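Long-range contact in O-methyltransferase (Saccharopolyspora spinosa, PDB 4CE0), which probably transfers a methyl group from S-adenosyl-L-methionine to the 4'-hydroxyl of the rhamnose of spinosyn, with magnesium bound beside the cofactor site: residues 50-64 and 83-95. Sequence-based numbering, arbitrary orientation.
With SAH (S-adenosyl-L-homocysteine), chain B.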
loop_
_atom_site.group_PDB
_atom_site.type_symbol
_atom_site.label_atom_id
_atom_site.label_comp_id
_atom_site.label_asym_id
_atom_site.label_seq_id
_atom_site.Cartn_x
_atom_site.Cartn_y
_atom_site.Cartn_z
ATOM N N VAL A 50 -1.261 -13.679 6.573
ATOM C CA VAL A 50 -0.551 -13.231 5.378
ATOM C C VAL A 50 0.359 -11.996 5.579
ATOM O O VAL A 50 1.302 -11.861 4.832
ATOM C CB VAL A 50 -1.479 -13.074 4.146
ATOM C CG1 VAL A 50 -2.044 -14.435 3.749
ATOM C CG2 VAL A 50 -2.587 -12.098 4.405
ATOM N N ALA A 51 0.103 -11.132 6.566
ATOM C CA ALA A 51 0.906 -9.885 6.727
ATOM C C ALA A 51 2.418 -10.135 6.765
ATOM O O ALA A 51 2.861 -11.169 7.242
ATOM C CB ALA A 51 0.508 -9.136 7.983
ATOM N N HIS A 52 3.195 -9.160 6.296
ATOM C CA HIS A 52 4.643 -9.312 6.168
ATOM C C HIS A 52 5.402 -8.934 7.427
ATOM O O HIS A 52 6.606 -9.205 7.553
ATOM C CB HIS A 52 5.151 -8.518 4.980
ATOM C CG HIS A 52 4.773 -9.121 3.664
ATOM N ND1 HIS A 52 4.517 -8.364 2.535
ATOM C CD2 HIS A 52 4.572 -10.409 3.297
ATOM C CE1 HIS A 52 4.205 -9.162 1.534
ATOM N NE2 HIS A 52 4.218 -10.414 1.976
ATOM N N THR A 53 4.697 -8.323 8.359
ATOM C CA THR A 53 5.231 -8.136 9.701
ATOM C C THR A 53 4.176 -8.438 10.743
ATOM O O THR A 53 2.984 -8.256 10.495
ATOM C CB THR A 53 5.753 -6.686 9.938
ATOM O OG1 THR A 53 6.401 -6.631 11.209
ATOM C CG2 THR A 53 4.622 -5.665 9.919
ATOM N N MET A 54 4.647 -8.879 11.914
ATOM C CA MET A 54 3.801 -9.196 13.036
ATOM C C MET A 54 3.852 -8.087 14.101
ATOM O O MET A 54 3.120 -8.135 15.100
ATOM C CB MET A 54 4.183 -10.572 13.614
ATOM C CG MET A 54 5.465 -10.606 14.443
ATOM S SD MET A 54 5.743 -12.205 15.239
ATOM C CE MET A 54 6.101 -13.304 13.867
ATOM N N ILE A 55 4.670 -7.050 13.881
ATOM C CA ILE A 55 4.878 -6.078 14.958
ATOM C C ILE A 55 3.795 -5.028 15.185
ATOM O O ILE A 55 3.847 -4.336 16.198
ATOM C CB ILE A 55 6.276 -5.370 14.874
ATOM C CG1 ILE A 55 6.309 -4.351 13.750
ATOM C CG2 ILE A 55 7.359 -6.407 14.762
ATOM C CD1 ILE A 55 7.595 -3.491 13.688
ATOM N N GLY A 56 2.845 -4.876 14.257
ATOM C CA GLY A 56 1.753 -3.941 14.424
ATOM C C GLY A 56 2.143 -2.508 14.097
ATOM O O GLY A 56 3.330 -2.215 13.920
ATOM N N LEU A 57 1.139 -1.621 14.060
ATOM C CA LEU A 57 1.311 -0.252 13.613
ATOM C C LEU A 57 2.083 0.615 14.603
ATOM O O LEU A 57 2.802 1.534 14.206
ATOM C CB LEU A 57 -0.060 0.391 13.357
ATOM C CG LEU A 57 -0.974 -0.078 12.211
ATOM C CD1 LEU A 57 -2.293 0.757 12.181
ATOM C CD2 LEU A 57 -0.289 -0.015 10.849
ATOM N N GLU A 58 1.880 0.379 15.895
ATOM C CA GLU A 58 2.529 1.179 16.940
ATOM C C GLU A 58 4.039 0.963 16.901
ATOM O O GLU A 58 4.844 1.905 17.017
ATOM C CB GLU A 58 1.995 0.814 18.331
ATOM C CG GLU A 58 0.966 1.790 18.837
ATOM C CD GLU A 58 0.196 1.289 20.064
ATOM O OE1 GLU A 58 0.051 0.052 20.245
ATOM O OE2 GLU A 58 -0.283 2.144 20.838
ATOM N N ARG A 59 4.440 -0.276 16.722
ATOM C CA ARG A 59 5.885 -0.535 16.655
ATOM C C ARG A 59 6.500 -0.117 15.293
ATOM O O ARG A 59 7.663 0.259 15.209
ATOM C CB ARG A 59 6.177 -1.971 17.067
ATOM C CG ARG A 59 5.621 -2.269 18.479
ATOM C CD ARG A 59 6.463 -3.236 19.264
ATOM N NE ARG A 59 6.452 -4.601 18.743
ATOM C CZ ARG A 59 5.500 -5.492 18.988
ATOM N NH1 ARG A 59 4.431 -5.168 19.710
ATOM N NH2 ARG A 59 5.610 -6.709 18.509
ATOM N N LEU A 60 5.710 -0.139 14.231
ATOM C CA LEU A 60 6.199 0.358 12.946
ATOM C C LEU A 60 6.340 1.879 13.045
ATOM O O LEU A 60 7.261 2.460 12.447
ATOM C CB LEU A 60 5.248 -0.021 11.804
ATOM C CG LEU A 60 5.383 -1.388 11.153
ATOM C CD1 LEU A 60 4.210 -1.568 10.223
ATOM C CD2 LEU A 60 6.709 -1.557 10.408
ATOM N N ASP A 61 5.464 2.532 13.826
ATOM C CA ASP A 61 5.578 3.985 14.010
ATOM C C ASP A 61 6.843 4.296 14.796
ATOM O O ASP A 61 7.529 5.304 14.573
ATOM C CB ASP A 61 4.398 4.589 14.779
ATOM C CG ASP A 61 3.085 4.563 13.999
ATOM O OD1 ASP A 61 3.080 4.359 12.769
ATOM O OD2 ASP A 61 2.032 4.763 14.645
ATOM N N ASN A 62 7.144 3.468 15.772
ATOM C CA ASN A 62 8.382 3.678 16.512
ATOM C C ASN A 62 9.568 3.536 15.568
ATOM O O ASN A 62 10.546 4.330 15.594
ATOM C CB ASN A 62 8.477 2.695 17.681
ATOM C CG ASN A 62 9.885 2.607 18.252
ATOM O OD1 ASN A 62 10.659 1.719 17.883
ATOM N ND2 ASN A 62 10.232 3.548 19.107
ATOM N N LEU A 63 9.496 2.538 14.696
ATOM C CA LEU A 63 10.629 2.274 13.792
ATOM C C LEU A 63 10.835 3.483 12.881
ATOM O O LEU A 63 11.959 3.925 12.653
ATOM C CB LEU A 63 10.373 1.000 13.000
ATOM C CG LEU A 63 11.479 0.465 12.087
ATOM C CD1 LEU A 63 12.801 0.453 12.770
ATOM C CD2 LEU A 63 11.129 -0.965 11.629
ATOM N N GLN A 64 9.739 4.069 12.422
ATOM C CA GLN A 64 9.812 5.238 11.548
ATOM C C GLN A 64 10.424 6.441 12.301
ATOM O O GLN A 64 11.227 7.164 11.740
ATOM C CB GLN A 64 8.425 5.627 11.052
ATOM C CG GLN A 64 8.449 6.865 10.115
ATOM C CD GLN A 64 7.111 7.127 9.449
ATOM O OE1 GLN A 64 6.217 6.288 9.485
ATOM N NE2 GLN A 64 6.962 8.318 8.855
ATOM N N GLY A 83 16.193 -10.934 13.333
ATOM C CA GLY A 83 14.886 -11.569 13.456
ATOM C C GLY A 83 13.882 -10.838 12.568
ATOM O O GLY A 83 13.329 -9.804 12.975
ATOM N N VAL A 84 13.668 -11.374 11.364
ATOM C CA VAL A 84 12.925 -10.683 10.305
ATOM C C VAL A 84 11.625 -11.361 9.868
ATOM O O VAL A 84 10.748 -10.693 9.322
ATOM C CB VAL A 84 13.833 -10.430 9.071
ATOM C CG1 VAL A 84 15.173 -9.952 9.531
ATOM C CG2 VAL A 84 13.974 -11.689 8.147
ATOM N N TRP A 85 11.480 -12.659 10.157
ATOM C CA TRP A 85 10.295 -13.424 9.750
ATOM C C TRP A 85 10.052 -13.176 8.271
ATOM O O TRP A 85 10.925 -13.484 7.447
ATOM C CB TRP A 85 9.085 -13.059 10.602
ATOM C CG TRP A 85 7.895 -13.939 10.474
ATOM C CD1 TRP A 85 7.887 -15.303 10.507
ATOM C CD2 TRP A 85 6.517 -13.530 10.373
ATOM N NE1 TRP A 85 6.595 -15.770 10.392
ATOM C CE2 TRP A 85 5.740 -14.708 10.308
ATOM C CE3 TRP A 85 5.874 -12.292 10.311
ATOM C CZ2 TRP A 85 4.347 -14.679 10.175
ATOM C CZ3 TRP A 85 4.486 -12.266 10.163
ATOM C CH2 TRP A 85 3.745 -13.455 10.082
ATOM N N ARG A 86 8.905 -12.600 7.922
ATOM C CA ARG A 86 8.575 -12.417 6.514
ATOM C C ARG A 86 9.235 -11.185 5.896
ATOM O O ARG A 86 9.161 -10.978 4.676
ATOM C CB ARG A 86 7.058 -12.390 6.324
ATOM C CG ARG A 86 6.410 -13.756 6.492
ATOM C CD ARG A 86 4.915 -13.668 6.510
ATOM N NE ARG A 86 4.306 -14.958 6.824
ATOM C CZ ARG A 86 3.058 -15.118 7.260
ATOM N NH1 ARG A 86 2.257 -14.072 7.435
ATOM N NH2 ARG A 86 2.617 -16.338 7.528
ATOM N N GLY A 87 9.861 -10.368 6.741
ATOM C CA GLY A 87 10.710 -9.281 6.267
ATOM C C GLY A 87 10.150 -7.897 6.371
ATOM O O GLY A 87 10.837 -6.913 6.047
ATOM N N GLY A 88 8.940 -7.817 6.908
ATOM C CA GLY A 88 8.140 -6.609 6.878
ATOM C C GLY A 88 8.799 -5.392 7.501
ATOM O O GLY A 88 8.785 -4.295 6.932
ATOM N N ALA A 89 9.373 -5.578 8.675
ATOM C CA ALA A 89 10.036 -4.473 9.357
ATOM C C ALA A 89 11.234 -3.985 8.560
ATOM O O ALA A 89 11.496 -2.797 8.480
ATOM C CB ALA A 89 10.456 -4.889 10.745
ATOM N N CYS A 90 11.987 -4.920 7.992
ATOM C CA CYS A 90 13.106 -4.565 7.145
ATOM C C CYS A 90 12.673 -3.904 5.857
ATOM O O CYS A 90 13.324 -2.965 5.380
ATOM C CB CYS A 90 13.895 -5.820 6.813
ATOM S SG CYS A 90 14.850 -6.442 8.224
ATOM N N ILE A 91 11.603 -4.407 5.263
ATOM C CA ILE A 91 11.014 -3.717 4.098
ATOM C C ILE A 91 10.702 -2.262 4.452
ATOM O O ILE A 91 11.029 -1.332 3.690
ATOM C CB ILE A 91 9.766 -4.435 3.593
ATOM C CG1 ILE A 91 10.159 -5.784 2.991
ATOM C CG2 ILE A 91 9.048 -3.645 2.497
ATOM C CD1 ILE A 91 9.016 -6.725 2.844
ATOM N N PHE A 92 10.104 -2.061 5.621
ATOM C CA PHE A 92 9.775 -0.718 6.049
ATOM C C PHE A 92 10.993 0.180 6.185
ATOM O O PHE A 92 10.986 1.285 5.678
ATOM C CB PHE A 92 8.994 -0.713 7.360
ATOM C CG PHE A 92 8.516 0.637 7.738
ATOM C CD1 PHE A 92 7.476 1.236 7.015
ATOM C CD2 PHE A 92 9.117 1.339 8.778
ATOM C CE1 PHE A 92 7.029 2.495 7.352
ATOM C CE2 PHE A 92 8.687 2.599 9.123
ATOM C CZ PHE A 92 7.623 3.181 8.410
ATOM N N MET A 93 12.060 -0.305 6.821
ATOM C CA MET A 93 13.258 0.527 6.944
ATOM C C MET A 93 13.791 0.886 5.558
ATOM O O MET A 93 14.219 2.013 5.308
ATOM C CB MET A 93 14.346 -0.187 7.755
ATOM C CG MET A 93 13.942 -0.486 9.145
ATOM S SD MET A 93 15.321 -1.018 10.170
ATOM C CE MET A 93 15.419 -2.696 9.652
ATOM N N ARG A 94 13.763 -0.067 4.655
ATOM C CA ARG A 94 14.242 0.205 3.292
ATOM C C ARG A 94 13.335 1.243 2.635
ATOM O O ARG A 94 13.785 2.105 1.863
ATOM C CB ARG A 94 14.287 -1.067 2.463
ATOM C CG ARG A 94 14.592 -0.861 0.939
ATOM C CD ARG A 94 15.977 -0.347 0.640
ATOM N NE ARG A 94 16.150 0.091 -0.758
ATOM C CZ ARG A 94 16.019 1.352 -1.180
ATOM N NH1 ARG A 94 15.664 2.330 -0.349
ATOM N NH2 ARG A 94 16.223 1.645 -2.449
ATOM N N ALA A 95 12.057 1.191 2.978
ATOM C CA ALA A 95 11.101 2.127 2.355
ATOM C C ALA A 95 11.297 3.543 2.911
ATOM O O ALA A 95 11.134 4.523 2.187
ATOM C CB ALA A 95 9.693 1.657 2.550
HETATM N N SAH B . 7.485 -9.815 11.975
HETATM C CA SAH B . 8.593 -9.905 12.940
HETATM C CB SAH B . 9.419 -11.167 12.899
HETATM C CG SAH B . 10.453 -11.621 13.929
HETATM S SD SAH B . 9.973 -13.334 14.303
HETATM C C SAH B . 9.394 -8.775 12.429
HETATM O O SAH B . 10.551 -8.742 12.812
HETATM O OXT SAH B . 8.591 -8.002 11.615
HETATM C "C5'" SAH B . 11.533 -14.030 14.954
HETATM C "C4'" SAH B . 12.607 -14.284 13.886
HETATM O "O4'" SAH B . 13.874 -14.453 14.486
HETATM C "C3'" SAH B . 12.389 -15.548 13.050
HETATM O "O3'" SAH B . 12.346 -15.156 11.694
HETATM C "C2'" SAH B . 13.557 -16.496 13.350
HETATM O "O2'" SAH B . 14.042 -17.340 12.284
HETATM C "C1'" SAH B . 14.607 -15.505 13.861
HETATM N N9 SAH B . 15.593 -16.018 14.842
HETATM C C8 SAH B . 15.376 -16.158 16.197
HETATM N N7 SAH B . 16.518 -16.586 16.753
HETATM C C5 SAH B . 17.468 -16.686 15.799
HETATM C C6 SAH B . 18.808 -17.079 15.810
HETATM N N6 SAH B . 19.410 -17.444 16.941
HETATM N N1 SAH B . 19.526 -17.099 14.638
HETATM C C2 SAH B . 18.956 -16.711 13.443
HETATM N N3 SAH B . 17.627 -16.356 13.442
HETATM C C4 SAH B . 16.901 -16.305 14.594
#
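The indole of W85 lies between M54 and R86, in the loop that follows the first strand of a Rossmann-like methyltransferase fold and runs along S-adenosyl-L-homocysteine, W85 N bonding weakly to ribose O3'. M54 lays its methyl CE over one face, a CH-pi contact 3.8 Å from the centroid of the six-membered ring; the bend at chi3 (69°) turns that methyl onto the ring while SD stays farther above it, a Met-aromatic contact. The unbranched thioether is long enough to pass the ligand at CG and still put CE on the indole. R86 CG lies over the opposite face, 3.8 Å from the plane, and the extended chain carries NH1 to A51 O, a nearly straight bond (3.0 Å, 163°) with the oxygen at the edge of the guanidinium. NH2 bonds only weakly to T49 O.

Closer to the helix, the backbones almost meet: G88 has no side chain, which lets its CA come within 3.9 Å of T53 CB, and its N gives a weak bond to H52 O. H52 turns its imidazole to Y153 through ND1, and its backbone N is bonded to Y21 of the second subunit.

Helices 56-64 and 88-95 then run side by side at 37°. F92 has CG anti to its backbone N (chi1 -174°), which sets its ring against L60 and Q64: L60 CD2 packs 3.9 Å from F92 CG, and Q64, bonded to E68 through NE2 and to K13 through OE1, puts OE1 at the ring's edge. The branched end of L63 covers two neighbours, CD2 meeting A89 CB at 4.1 Å and M93 CG at 3.8 Å; L63 and M93 cross at about a right angle. Small A89 leaves room for the ligand carboxylate, whose OXT takes a 2.6 Å hydrogen bond from T53 OG1, the same oxygen that caps I55 N.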